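Local atomic coordinates of fatty acid synthase 1, isoform A (Drosophila melanogaster, PDB entry 6FN6), a protein that probably carries out the de novo synthesis of long-chain fatty acids from acetyl-CoA and malonyl-CoA with NADPH, this chain being its modifying region of dehydratase, enoylreductase and ketoreductase. Residues T131-K136 and V960-Q965; P57-N62 and R198-P203; K445-K450 and E537-S542. All blocks are in the same frame, centred on the assembly; numbering follows the deposited sequence.

How the contacts relate
The three contacts fall in different parts of the modifying region. Contact 2 is the buried one. It pairs two strands of the dehydratase through backbone hydrogen bonds, with apolar side chains on one face and valines beside a Glu-Arg salt bridge on the other. Contact 1 is partly buried and also uses the C-terminal hotdog unit, but it offers a helix to the ketoreductase domain. It depends on one carboxylate at a helix start and a lysine chain over a tyrosine ring. Contact 3 lies at the surface, where two loops meet at the pseudo-ketoreductase through one backbone hydrogen bond and a water. The centres of contacts 2 and 3 are about 82 Å apart, on opposite sides of the chain's centre.

Contact 1. Residues T131-K136 and V960-Q965; sequences TNDVYK and VKTGYQ
Asp133 has CG anti to its carbonyl carbon (chi1 -62°), which sends the carboxylate to the start of the facing helix at Gly963. Lys136 has CG anti to the backbone N (chi1 166°) and continues as an extended chain across Tyr964. This is a helix-to-helix contact between domains. Helix 131-141 belongs to the C-terminal hotdog unit of the dehydratase, and helix 963-974 to the ketoreductase domain. Asp133 OD2 accepts a weak hydrogen bond from Gly963 N at 3.0 Å, and also accepts from Gly130 N, just before its own helix. Asp133 OD1 lies 3.4 Å from Thr962 CB. The carboxylate thus sits near the first turn of both helices, where the backbone N-H groups would probably stabilise its negative charge. An alanine here would remove the carboxylate and is likely to leave both Gly963 N and Gly130 N without this acceptor. Thr962 and Gln965 form a capping box: Thr962 OG1 accepts from Gln965 N, and Gln965 OE1 accepts from Thr962 N, which stands above its carbonyl plane, and from Lys961 N. Lys136 CE makes a CH-pi contact over one face of the Tyr964 ring, 3.9 Å from the centroid. The phenol oxygen bonds Glu939 and Arg188. A water connects the two segments: it binds Thr962 OG1 at 3.0 Å and weakly accepts from Lys136 NZ at 3.5 Å.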
ATOM      1  N   THR A 131     -30.684 -27.089 -15.115  1.00 37.04           N
ATOM      2  CA  THR A 131     -29.275 -27.368 -15.346  1.00 36.41           C
ATOM      3  C   THR A 131     -28.890 -27.090 -16.798  1.00 36.05           C
ATOM      4  O   THR A 131     -27.834 -26.521 -17.064  1.00 37.75           O
ATOM      5  CB  THR A 131     -28.922 -28.831 -14.992  1.00 37.88           C
ATOM      6  OG1 THR A 131     -27.565 -29.099 -15.356  1.00 37.46           O
ATOM      7  CG2 THR A 131     -29.846 -29.816 -15.709  1.00 42.44           C
ATOM      8  N   ASN A 132     -29.756 -27.459 -17.734  1.00 37.18           N
ATOM      9  CA  ASN A 132     -29.465 -27.268 -19.151  1.00 37.28           C
ATOM     10  C   ASN A 132     -29.573 -25.800 -19.554  1.00 36.16           C
ATOM     11  O   ASN A 132     -28.809 -25.324 -20.393  1.00 35.58           O
ATOM     12  CB  ASN A 132     -30.402 -28.123 -20.007  1.00 41.95           C
ATOM     13  CG  ASN A 132     -30.102 -29.605 -19.893  1.00 45.03           C
ATOM     14  OD1 ASN A 132     -28.941 -30.012 -19.801  1.00 43.46           O
ATOM     15  ND2 ASN A 132     -31.150 -30.424 -19.896  1.00 47.20           N
ATOM     16  N   ASP A 133     -30.524 -25.086 -18.959  1.00 40.71           N
ATOM     17  CA  ASP A 133     -30.662 -23.653 -19.202  1.00 39.22           C
ATOM     18  C   ASP A 133     -29.405 -22.913 -18.765  1.00 39.43           C
ATOM     19  O   ASP A 133     -28.876 -22.077 -19.494  1.00 39.10           O
ATOM     20  CB  ASP A 133     -31.875 -23.083 -18.462  1.00 39.04           C
ATOM     21  CG  ASP A 133     -33.179 -23.698 -18.916  1.00 45.25           C
ATOM     22  OD1 ASP A 133     -33.314 -23.981 -20.126  1.00 48.15           O
ATOM     23  OD2 ASP A 133     -34.070 -23.892 -18.063  1.00 45.81           O
ATOM     24  N   VAL A 134     -28.943 -23.223 -17.559  1.00 41.75           N
ATOM     25  CA  VAL A 134     -27.780 -22.565 -16.979  1.00 37.56           C
ATOM     26  C   VAL A 134     -26.559 -22.721 -17.873  1.00 38.93           C
ATOM     27  O   VAL A 134     -25.863 -21.750 -18.156  1.00 42.13           O
ATOM     28  CB  VAL A 134     -27.496 -23.109 -15.566  1.00 37.25           C
ATOM     29  CG1 VAL A 134     -26.108 -22.692 -15.087  1.00 36.77           C
ATOM     30  CG2 VAL A 134     -28.562 -22.643 -14.597  1.00 37.18           C
ATOM     31  N   TYR A 135     -26.285 -23.946 -18.303  1.00 35.22           N
ATOM     32  CA  TYR A 135     -25.039 -24.227 -18.998  1.00 35.35           C
ATOM     33  C   TYR A 135     -25.134 -23.906 -20.488  1.00 38.08           C
ATOM     34  O   TYR A 135     -24.117 -23.818 -21.174  1.00 38.39           O
ATOM     35  CB  TYR A 135     -24.624 -25.680 -18.763  1.00 35.31           C
ATOM     36  CG  TYR A 135     -24.112 -25.882 -17.354  1.00 34.20           C
ATOM     37  CD1 TYR A 135     -22.832 -25.476 -16.999  1.00 33.94           C
ATOM     38  CD2 TYR A 135     -24.914 -26.445 -16.374  1.00 33.84           C
ATOM     39  CE1 TYR A 135     -22.364 -25.638 -15.711  1.00 31.92           C
ATOM     40  CE2 TYR A 135     -24.455 -26.614 -15.087  1.00 33.31           C
ATOM     41  CZ  TYR A 135     -23.181 -26.204 -14.758  1.00 32.49           C
ATOM     42  OH  TYR A 135     -22.716 -26.375 -13.474  1.00 32.99           O
ATOM     43  N   LYS A 136     -26.350 -23.744 -20.996  1.00 46.45           N
ATOM     44  CA  LYS A 136     -26.521 -23.172 -22.324  1.00 48.41           C
ATOM     45  C   LYS A 136     -26.076 -21.711 -22.279  1.00 48.37           C
ATOM     46  O   LYS A 136     -25.346 -21.244 -23.154  1.00 49.74           O
ATOM     47  CB  LYS A 136     -27.967 -23.288 -22.808  1.00 48.47           C
ATOM     48  CG  LYS A 136     -28.265 -22.412 -24.012  1.00 49.52           C
ATOM     49  CD  LYS A 136     -29.592 -22.751 -24.665  1.00 51.82           C
ATOM     50  CE  LYS A 136     -29.736 -21.996 -25.976  1.00 53.39           C
ATOM     51  NZ  LYS A 136     -31.097 -22.108 -26.558  1.00 55.20           N
ATOM     52  N   VAL A 960     -43.633 -20.358 -23.423  1.00 43.73           N
ATOM     53  CA  VAL A 960     -42.372 -20.439 -22.692  1.00 41.11           C
ATOM     54  C   VAL A 960     -42.248 -21.808 -22.038  1.00 42.76           C
ATOM     55  O   VAL A 960     -43.116 -22.217 -21.268  1.00 44.65           O
ATOM     56  CB  VAL A 960     -42.255 -19.313 -21.642  1.00 38.30           C
ATOM     57  CG1 VAL A 960     -40.930 -19.405 -20.894  1.00 37.85           C
ATOM     58  CG2 VAL A 960     -42.394 -17.953 -22.300  1.00 37.44           C
ATOM     59  N   LYS A 961     -41.159 -22.507 -22.346  1.00 40.57           N
ATOM     60  CA  LYS A 961     -40.946 -23.871 -21.870  1.00 48.37           C
ATOM     61  C   LYS A 961     -39.674 -23.966 -21.038  1.00 44.43           C
ATOM     62  O   LYS A 961     -39.626 -24.688 -20.044  1.00 43.19           O
ATOM     63  CB  LYS A 961     -40.867 -24.845 -23.051  1.00 59.67           C
ATOM     64  CG  LYS A 961     -40.553 -26.291 -22.660  1.00 69.80           C
ATOM     65  CD  LYS A 961     -40.302 -27.167 -23.880  1.00 76.55           C
ATOM     66  CE  LYS A 961     -39.774 -28.538 -23.478  1.00 82.36           C
ATOM     67  NZ  LYS A 961     -39.350 -29.344 -24.655  1.00 85.26           N
ATOM     68  N   THR A 962     -38.640 -23.240 -21.456  1.00 48.39           N
ATOM     69  CA  THR A 962     -37.348 -23.291 -20.782  1.00 45.52           C
ATOM     70  C   THR A 962     -37.043 -22.000 -20.028  1.00 40.56           C
ATOM     71  O   THR A 962     -37.503 -20.921 -20.408  1.00 36.77           O
ATOM     72  CB  THR A 962     -36.201 -23.561 -21.783  1.00 48.95           C
ATOM     73  OG1 THR A 962     -35.945 -22.380 -22.556  1.00 48.48           O
ATOM     74  CG2 THR A 962     -36.549 -24.713 -22.716  1.00 50.71           C
ATOM     75  N   GLY A 963     -36.269 -22.128 -18.953  1.00 37.70           N
ATOM     76  CA  GLY A 963     -35.814 -20.983 -18.185  1.00 37.19           C
ATOM     77  C   GLY A 963     -34.996 -20.033 -19.038  1.00 35.69           C
ATOM     78  O   GLY A 963     -35.066 -18.815 -18.879  1.00 35.17           O
ATOM     79  N   TYR A 964     -34.197 -20.593 -19.939  1.00 35.15           N
ATOM     80  CA  TYR A 964     -33.400 -19.784 -20.849  1.00 34.33           C
ATOM     81  C   TYR A 964     -34.281 -18.835 -21.667  1.00 35.40           C
ATOM     82  O   TYR A 964     -33.929 -17.671 -21.875  1.00 35.39           O
ATOM     83  CB  TYR A 964     -32.585 -20.671 -21.788  1.00 33.67           C
ATOM     84  CG  TYR A 964     -31.689 -19.879 -22.704  1.00 32.60           C
ATOM     85  CD1 TYR A 964     -30.519 -19.298 -22.229  1.00 32.04           C
ATOM     86  CD2 TYR A 964     -32.022 -19.687 -24.038  1.00 32.04           C
ATOM     87  CE1 TYR A 964     -29.700 -18.567 -23.058  1.00 31.15           C
ATOM     88  CE2 TYR A 964     -31.206 -18.953 -24.875  1.00 33.22           C
ATOM     89  CZ  TYR A 964     -30.046 -18.395 -24.379  1.00 30.74           C
ATOM     90  OH  TYR A 964     -29.227 -17.664 -25.204  1.00 32.70           O
ATOM     91  N   GLN A 965     -35.414 -19.342 -22.147  1.00 36.36           N
ATOM     92  CA  GLN A 965     -36.382 -18.521 -22.870  1.00 35.83           C
ATOM     93  C   GLN A 965     -36.821 -17.351 -22.002  1.00 36.49           C
ATOM     94  O   GLN A 965     -36.733 -16.196 -22.410  1.00 37.17           O
ATOM     95  CB  GLN A 965     -37.595 -19.353 -23.290  1.00 37.96           C
ATOM     96  CG  GLN A 965     -37.373 -20.203 -24.531  1.00 39.80           C
ATOM     97  CD  GLN A 965     -38.384 -21.327 -24.653  1.00 40.52           C
ATOM     98  OE1 GLN A 965     -39.337 -21.410 -23.877  1.00 38.80           O
ATOM     99  NE2 GLN A 965     -38.185 -22.195 -25.635  1.00 42.99           N
TER
HETATM  100  O   HOH W   1     -34.004 -22.786 -24.749  1.00 23.90           O

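Contact 2. Residues P57-N62 and R198-P203; sequences PVVMEN and RAVINP
Val58 and Ile201 exchange two backbone hydrogen bonds at one end of this antiparallel pair. Ile201 N reaches Val58 O at 3.1 Å in a nearly straight bond, while the return bond from Val58 N to Ile201 O is weak. Met60 and Ala199 form the next hydrogen-bonded pair, with Ala199 N to Met60 O at 2.9 Å. These four side chains share one face of the sheet, where Met60 CE meets Ile201 CD1 at 3.7 Å. The other face carries Val59, Val200, Glu61 and Arg198. Arg198 has CG anti to the backbone N (chi1 -163°) and is extended to NE, which carries its guanidinium alongside Glu61. Glu61 OE1 makes a salt bridge to Arg198 NH1 at 3.0 Å. The two group planes are 58° apart, and OE1 stands above the guanidinium plane, on the same side as Glu61 CG and Val59 CG1. Glu113 takes Arg198 NH2 in a second salt bridge. Further out, Trp42 of helix 34-48 packs on Val58, Met60 and Ile201, as the central helix of a hotdog fold packs on its sheet. Strand 58-65 belongs to the N-terminal hotdog unit and strand 191-201 to the C-terminal one. The pairing joins them into the double hotdog of the dehydratase. Its main-chain bonds probably depend little on side-chain identity, while the two salt bridges probably hold the Arg198 guanidinium against Val59.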
ATOM      1  N   PRO A  57     -10.941 -27.626   9.536  1.00 55.77           N
ATOM      2  CA  PRO A  57     -11.485 -26.364   9.020  1.00 53.42           C
ATOM      3  C   PRO A  57     -10.404 -25.300   8.846  1.00 52.14           C
ATOM      4  O   PRO A  57      -9.462 -25.253   9.635  1.00 53.75           O
ATOM      5  CB  PRO A  57     -12.495 -25.956  10.093  1.00 55.22           C
ATOM      6  CG  PRO A  57     -11.983 -26.566  11.341  1.00 58.46           C
ATOM      7  CD  PRO A  57     -11.336 -27.861  10.936  1.00 58.93           C
ATOM      8  N   VAL A  58     -10.526 -24.467   7.817  1.00 49.49           N
ATOM      9  CA  VAL A  58      -9.525 -23.436   7.552  1.00 48.36           C
ATOM     10  C   VAL A  58     -10.174 -22.133   7.098  1.00 46.57           C
ATOM     11  O   VAL A  58     -11.339 -22.108   6.707  1.00 45.73           O
ATOM     12  CB  VAL A  58      -8.497 -23.914   6.505  1.00 47.63           C
ATOM     13  CG1 VAL A  58      -7.750 -25.147   7.009  1.00 51.44           C
ATOM     14  CG2 VAL A  58      -9.182 -24.198   5.167  1.00 45.03           C
ATOM     15  N   VAL A  59      -9.404 -21.050   7.167  1.00 62.77           N
ATOM     16  CA  VAL A  59      -9.839 -19.752   6.670  1.00 60.01           C
ATOM     17  C   VAL A  59      -8.770 -19.189   5.744  1.00 58.45           C
ATOM     18  O   VAL A  59      -7.660 -18.884   6.179  1.00 62.07           O
ATOM     19  CB  VAL A  59     -10.133 -18.776   7.825  1.00 60.58           C
ATOM     20  CG1 VAL A  59     -10.457 -17.384   7.288  1.00 58.27           C
ATOM     21  CG2 VAL A  59     -11.270 -19.292   8.681  1.00 62.02           C
ATOM     22  N   MET A  60      -9.108 -19.068   4.464  1.00 56.65           N
ATOM     23  CA  MET A  60      -8.191 -18.497   3.488  1.00 53.64           C
ATOM     24  C   MET A  60      -8.492 -17.019   3.303  1.00 52.52           C
ATOM     25  O   MET A  60      -9.653 -16.610   3.335  1.00 51.29           O
ATOM     26  CB  MET A  60      -8.301 -19.232   2.156  1.00 51.94           C
ATOM     27  CG  MET A  60      -8.104 -20.727   2.278  1.00 51.51           C
ATOM     28  SD  MET A  60      -7.940 -21.543   0.688  1.00 50.18           S
ATOM     29  CE  MET A  60      -8.355 -23.214   1.160  1.00 50.11           C
ATOM     30  N   GLU A  61      -7.449 -16.220   3.109  1.00 57.53           N
ATOM     31  CA  GLU A  61      -7.615 -14.781   2.962  1.00 54.93           C
ATOM     32  C   GLU A  61      -6.705 -14.209   1.885  1.00 54.49           C
ATOM     33  O   GLU A  61      -5.614 -14.722   1.638  1.00 53.23           O
ATOM     34  CB  GLU A  61      -7.349 -14.075   4.291  1.00 54.50           C
ATOM     35  CG  GLU A  61      -8.323 -14.448   5.391  1.00 53.25           C
ATOM     36  CD  GLU A  61      -7.989 -13.783   6.708  1.00 55.93           C
ATOM     37  OE1 GLU A  61      -8.423 -12.630   6.913  1.00 57.33           O
ATOM     38  OE2 GLU A  61      -7.289 -14.407   7.533  1.00 57.40           O
ATOM     39  N   ASN A  62      -7.169 -13.134   1.254  1.00 53.59           N
ATOM     40  CA  ASN A  62      -6.395 -12.421   0.242  1.00 57.74           C
ATOM     41  C   ASN A  62      -5.911 -13.370  -0.846  1.00 49.93           C
ATOM     42  O   ASN A  62      -4.750 -13.327  -1.251  1.00 48.75           O
ATOM     43  CB  ASN A  62      -5.200 -11.707   0.883  1.00 68.63           C
ATOM     44  CG  ASN A  62      -4.551 -10.698  -0.052  1.00 78.40           C
ATOM     45  OD1 ASN A  62      -5.236  -9.944  -0.741  1.00 80.94           O
ATOM     46  ND2 ASN A  62      -3.222 -10.684  -0.078  1.00 82.01           N
ATOM     47  N   ARG A 198     -12.040 -13.548   1.227  1.00 42.61           N
ATOM     48  CA  ARG A 198     -12.132 -14.520   2.309  1.00 43.54           C
ATOM     49  C   ARG A 198     -12.891 -15.772   1.883  1.00 43.22           C
ATOM     50  O   ARG A 198     -13.924 -15.695   1.218  1.00 44.06           O
ATOM     51  CB  ARG A 198     -12.809 -13.883   3.524  1.00 45.85           C
ATOM     52  CG  ARG A 198     -12.607 -14.634   4.827  1.00 51.01           C
ATOM     53  CD  ARG A 198     -13.392 -13.982   5.955  1.00 58.00           C
ATOM     54  NE  ARG A 198     -12.813 -14.262   7.269  1.00 64.51           N
ATOM     55  CZ  ARG A 198     -11.857 -13.535   7.841  1.00 67.93           C
ATOM     56  NH1 ARG A 198     -11.354 -12.473   7.219  1.00 66.13           N
ATOM     57  NH2 ARG A 198     -11.396 -13.870   9.040  1.00 70.85           N
ATOM     58  N   ALA A 199     -12.364 -16.926   2.277  1.00 39.74           N
ATOM     59  CA  ALA A 199     -13.003 -18.203   2.002  1.00 39.33           C
ATOM     60  C   ALA A 199     -13.020 -19.057   3.263  1.00 40.85           C
ATOM     61  O   ALA A 199     -11.992 -19.596   3.668  1.00 40.05           O
ATOM     62  CB  ALA A 199     -12.286 -18.928   0.875  1.00 36.87           C
ATOM     63  N   VAL A 200     -14.191 -19.174   3.879  1.00 56.68           N
ATOM     64  CA  VAL A 200     -14.344 -19.965   5.094  1.00 55.79           C
ATOM     65  C   VAL A 200     -14.819 -21.367   4.738  1.00 54.99           C
ATOM     66  O   VAL A 200     -15.853 -21.537   4.093  1.00 55.57           O
ATOM     67  CB  VAL A 200     -15.315 -19.295   6.079  1.00 52.35           C
ATOM     68  CG1 VAL A 200     -15.346 -20.056   7.395  1.00 53.53           C
ATOM     69  CG2 VAL A 200     -14.930 -17.846   6.306  1.00 49.29           C
ATOM     70  N   ILE A 201     -14.052 -22.370   5.156  1.00 46.82           N
ATOM     71  CA  ILE A 201     -14.388 -23.761   4.883  1.00 50.03           C
ATOM     72  C   ILE A 201     -14.631 -24.491   6.202  1.00 54.78           C
ATOM     73  O   ILE A 201     -13.761 -24.531   7.074  1.00 48.14           O
ATOM     74  CB  ILE A 201     -13.289 -24.449   4.057  1.00 51.56           C
ATOM     75  CG1 ILE A 201     -13.000 -23.638   2.789  1.00 45.29           C
ATOM     76  CG2 ILE A 201     -13.709 -25.872   3.697  1.00 54.14           C
ATOM     77  CD1 ILE A 201     -11.815 -24.134   1.992  1.00 45.90           C
ATOM     78  N   ASN A 202     -15.822 -25.070   6.328  1.00 47.53           N
ATOM     79  CA  ASN A 202     -16.241 -25.763   7.542  1.00 50.50           C
ATOM     80  C   ASN A 202     -16.649 -27.198   7.208  1.00 51.42           C
ATOM     81  O   ASN A 202     -17.826 -27.467   6.964  1.00 51.60           O
ATOM     82  CB  ASN A 202     -17.405 -25.019   8.198  1.00 51.41           C
ATOM     83  CG  ASN A 202     -17.727 -25.536   9.581  1.00 54.85           C
ATOM     84  OD1 ASN A 202     -17.379 -26.663   9.938  1.00 66.05           O
ATOM     85  ND2 ASN A 202     -18.408 -24.715  10.370  1.00 56.09           N
ATOM     86  N   PRO A 203     -15.681 -28.128   7.200  1.00 52.21           N
ATOM     87  CA  PRO A 203     -15.969 -29.504   6.775  1.00 53.14           C
ATOM     88  C   PRO A 203     -16.982 -30.224   7.663  1.00 56.02           C
ATOM     89  O   PRO A 203     -17.847 -30.935   7.150  1.00 56.29           O
ATOM     90  CB  PRO A 203     -14.603 -30.199   6.865  1.00 53.95           C
ATOM     91  CG  PRO A 203     -13.597 -29.105   6.980  1.00 52.65           C
ATOM     92  CD  PRO A 203     -14.285 -27.967   7.636  1.00 52.61           C
TER

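Contact 3. Residues K445-K450 and E537-S542; sequences KAVDLK and EKDLIS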
ATOM      1  N   LYS A 445     -21.443 -35.728 -75.111  1.00 51.03           N
ATOM      2  CA  LYS A 445     -22.073 -36.587 -76.111  1.00 53.65           C
ATOM      3  C   LYS A 445     -23.582 -36.580 -75.885  1.00 48.13           C
ATOM      4  O   LYS A 445     -24.047 -36.680 -74.751  1.00 48.07           O
ATOM      5  CB  LYS A 445     -21.531 -38.019 -76.047  1.00 60.90           C
ATOM      6  CG  LYS A 445     -20.157 -38.206 -76.681  1.00 68.83           C
ATOM      7  CD  LYS A 445     -19.770 -39.681 -76.761  1.00 75.76           C
ATOM      8  CE  LYS A 445     -20.038 -40.266 -78.142  1.00 79.21           C
ATOM      9  NZ  LYS A 445     -19.106 -39.728 -79.176  1.00 80.45           N
ATOM     10  N   ALA A 446     -24.344 -36.450 -76.963  1.00 51.39           N
ATOM     11  CA  ALA A 446     -25.801 -36.444 -76.874  1.00 49.06           C
ATOM     12  C   ALA A 446     -26.348 -37.852 -76.631  1.00 47.17           C
ATOM     13  O   ALA A 446     -25.657 -38.845 -76.861  1.00 49.96           O
ATOM     14  CB  ALA A 446     -26.400 -35.855 -78.135  1.00 49.47           C
ATOM     15  N   VAL A 447     -27.584 -37.926 -76.144  1.00 41.98           N
ATOM     16  CA  VAL A 447     -28.275 -39.202 -75.979  1.00 43.03           C
ATOM     17  C   VAL A 447     -29.477 -39.239 -76.911  1.00 43.66           C
ATOM     18  O   VAL A 447     -30.039 -38.200 -77.255  1.00 43.10           O
ATOM     19  CB  VAL A 447     -28.718 -39.442 -74.519  1.00 42.72           C
ATOM     20  CG1 VAL A 447     -27.524 -39.410 -73.584  1.00 42.19           C
ATOM     21  CG2 VAL A 447     -29.784 -38.429 -74.097  1.00 41.92           C
ATOM     22  N   ASP A 448     -29.862 -40.447 -77.314  1.00 49.10           N
ATOM     23  CA  ASP A 448     -30.977 -40.637 -78.229  1.00 51.95           C
ATOM     24  C   ASP A 448     -32.268 -40.904 -77.460  1.00 49.52           C
ATOM     25  O   ASP A 448     -32.403 -41.933 -76.800  1.00 52.17           O
ATOM     26  CB  ASP A 448     -30.676 -41.793 -79.185  1.00 56.94           C
ATOM     27  CG  ASP A 448     -31.707 -41.932 -80.287  1.00 57.65           C
ATOM     28  OD1 ASP A 448     -32.528 -41.011 -80.475  1.00 57.07           O
ATOM     29  OD2 ASP A 448     -31.683 -42.965 -80.980  1.00 58.15           O
ATOM     30  N   LEU A 449     -33.203 -39.962 -77.535  1.00 45.73           N
ATOM     31  CA  LEU A 449     -34.459 -40.057 -76.797  1.00 46.07           C
ATOM     32  C   LEU A 449     -35.327 -41.199 -77.328  1.00 47.79           C
ATOM     33  O   LEU A 449     -36.131 -41.783 -76.598  1.00 48.50           O
ATOM     34  CB  LEU A 449     -35.223 -38.736 -76.884  1.00 45.40           C
ATOM     35  CG  LEU A 449     -34.529 -37.506 -76.288  1.00 44.22           C
ATOM     36  CD1 LEU A 449     -35.441 -36.292 -76.374  1.00 43.84           C
ATOM     37  CD2 LEU A 449     -34.092 -37.746 -74.843  1.00 43.19           C
ATOM     38  N   LYS A 450     -35.153 -41.498 -78.610  1.00 48.54           N
ATOM     39  CA  LYS A 450     -35.924 -42.522 -79.303  1.00 54.51           C
ATOM     40  C   LYS A 450     -35.629 -43.952 -78.848  1.00 53.12           C
ATOM     41  O   LYS A 450     -36.547 -44.737 -78.621  1.00 53.02           O
ATOM     42  CB  LYS A 450     -35.643 -42.398 -80.803  1.00 60.38           C
ATOM     43  CG  LYS A 450     -36.263 -41.168 -81.459  1.00 64.99           C
ATOM     44  CD  LYS A 450     -35.573 -40.821 -82.772  1.00 69.55           C
ATOM     45  CE  LYS A 450     -35.669 -41.913 -83.822  1.00 74.03           C
ATOM     46  NZ  LYS A 450     -34.342 -42.101 -84.486  1.00 74.58           N
ATOM     47  N   GLU A 537     -31.879 -33.873 -75.341  1.00 52.00           N
ATOM     48  CA  GLU A 537     -30.820 -34.698 -75.911  1.00 54.23           C
ATOM     49  C   GLU A 537     -29.493 -34.468 -75.193  1.00 49.30           C
ATOM     50  O   GLU A 537     -28.515 -35.173 -75.441  1.00 52.78           O
ATOM     51  CB  GLU A 537     -30.662 -34.411 -77.404  1.00 58.57           C
ATOM     52  CG  GLU A 537     -31.637 -35.171 -78.286  1.00 60.84           C
ATOM     53  CD  GLU A 537     -31.512 -34.787 -79.747  1.00 60.91           C
ATOM     54  OE1 GLU A 537     -32.384 -35.191 -80.546  1.00 61.63           O
ATOM     55  OE2 GLU A 537     -30.544 -34.076 -80.096  1.00 60.42           O
ATOM     56  N   LYS A 538     -29.467 -33.481 -74.303  1.00 39.19           N
ATOM     57  CA  LYS A 538     -28.287 -33.203 -73.489  1.00 37.95           C
ATOM     58  C   LYS A 538     -28.252 -34.101 -72.258  1.00 37.93           C
ATOM     59  O   LYS A 538     -27.189 -34.356 -71.691  1.00 37.75           O
ATOM     60  CB  LYS A 538     -28.276 -31.738 -73.061  1.00 37.08           C
ATOM     61  CG  LYS A 538     -28.390 -30.766 -74.212  1.00 37.21           C
ATOM     62  CD  LYS A 538     -28.174 -29.345 -73.748  1.00 36.52           C
ATOM     63  CE  LYS A 538     -28.300 -28.354 -74.889  1.00 37.81           C
ATOM     64  NZ  LYS A 538     -28.382 -26.957 -74.378  1.00 39.15           N
ATOM     65  N   ASP A 539     -29.425 -34.585 -71.863  1.00 40.61           N
ATOM     66  CA  ASP A 539     -29.554 -35.510 -70.746  1.00 41.75           C
ATOM     67  C   ASP A 539     -29.133 -34.848 -69.430  1.00 39.21           C
ATOM     68  O   ASP A 539     -28.503 -35.476 -68.575  1.00 37.55           O
ATOM     69  CB  ASP A 539     -28.725 -36.771 -71.000  1.00 43.70           C
ATOM     70  CG  ASP A 539     -29.188 -37.950 -70.167  1.00 45.72           C
ATOM     71  OD1 ASP A 539     -30.402 -38.040 -69.885  1.00 46.41           O
ATOM     72  OD2 ASP A 539     -28.338 -38.787 -69.796  1.00 45.24           O
ATOM     73  N   LEU A 540     -29.490 -33.575 -69.281  1.00 39.64           N
ATOM     74  CA  LEU A 540     -29.279 -32.852 -68.030  1.00 36.23           C
ATOM     75  C   LEU A 540     -30.415 -33.171 -67.067  1.00 38.79           C
ATOM     76  O   LEU A 540     -31.569 -33.274 -67.480  1.00 38.05           O
ATOM     77  CB  LEU A 540     -29.207 -31.345 -68.279  1.00 36.06           C
ATOM     78  CG  LEU A 540     -28.178 -30.859 -69.305  1.00 35.96           C
ATOM     79  CD1 LEU A 540     -28.270 -29.351 -69.460  1.00 35.92           C
ATOM     80  CD2 LEU A 540     -26.763 -31.275 -68.916  1.00 35.14           C
ATOM     81  N   ILE A 541     -30.101 -33.326 -65.784  1.00 42.85           N
ATOM     82  CA  ILE A 541     -31.129 -33.683 -64.813  1.00 43.21           C
ATOM     83  C   ILE A 541     -32.004 -32.472 -64.509  1.00 44.20           C
ATOM     84  O   ILE A 541     -33.164 -32.621 -64.128  1.00 47.72           O
ATOM     85  CB  ILE A 541     -30.519 -34.266 -63.520  1.00 41.71           C
ATOM     86  CG1 ILE A 541     -29.666 -33.234 -62.779  1.00 39.69           C
ATOM     87  CG2 ILE A 541     -29.677 -35.492 -63.841  1.00 45.64           C
ATOM     88  CD1 ILE A 541     -29.404 -33.615 -61.336  1.00 39.40           C
ATOM     89  N   SER A 542     -31.446 -31.277 -64.684  1.00 39.60           N
ATOM     90  CA  SER A 542     -32.185 -30.043 -64.438  1.00 37.52           C
ATOM     91  C   SER A 542     -32.362 -29.222 -65.714  1.00 36.96           C
ATOM     92  O   SER A 542     -31.386 -28.786 -66.323  1.00 35.74           O
ATOM     93  CB  SER A 542     -31.470 -29.207 -63.377  1.00 36.01           C
ATOM     94  OG  SER A 542     -32.168 -27.998 -63.136  1.00 37.85           O
TER
HETATM   95  O   HOH W   2     -33.399 -37.958 -79.573  1.00 53.66           O
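Glu537, Val447 and Asp539 bury the most surface in this meeting of two loops. The loop at 537-542 follows helix 530-536 of the pseudo-ketoreductase domain, a Rossmann-type fold, and leads into strand 542-546. The segment 445-450 comes off the end of strand 438-445. As in related fatty acid synthases, that strand's sheet probably belongs to the pseudo-methyltransferase, so the contact probably lies where the two non-catalytic domains adjoin.

Glu537 holds the other loop by its backbone. Its O accepts from Val447 N at 3.0 Å, with an N-H...O angle of 165°. Ala446 CA approaches the same oxygen at 3.3 Å in a CA-H...O contact. The side chain of Glu537 then runs out extended beside segment 445-450. Its CG lies 3.6 Å from Val447 O, and 4.2 Å from CG of Leu449. Its carboxylate forms a salt bridge with Arg533.

Val447 sets both methyls against Asp539. With CG1 anti to the carbonyl carbon (chi1 -58°), both bear on Asp539 CB: CG2 is 3.7 Å from it, and CG1 is 3.9 Å from the same atom. The two side chains cross at about a right angle.

Asp539 is the first residue to leave the helical conformation (phi 65°), and its CB points toward segment 445-450, against the Val447 methyls. Its carboxylate has charged partners beyond the two loops, Arg452 and Arg513, which probably fix its rotation. Next along from Val447, Asp448 makes an Asx turn, OD1 accepting from Lys450 N. A water finishes the link: it accepts from Leu449 N at 2.9 Å and donates to Glu537 OE1 at 3.1 Å.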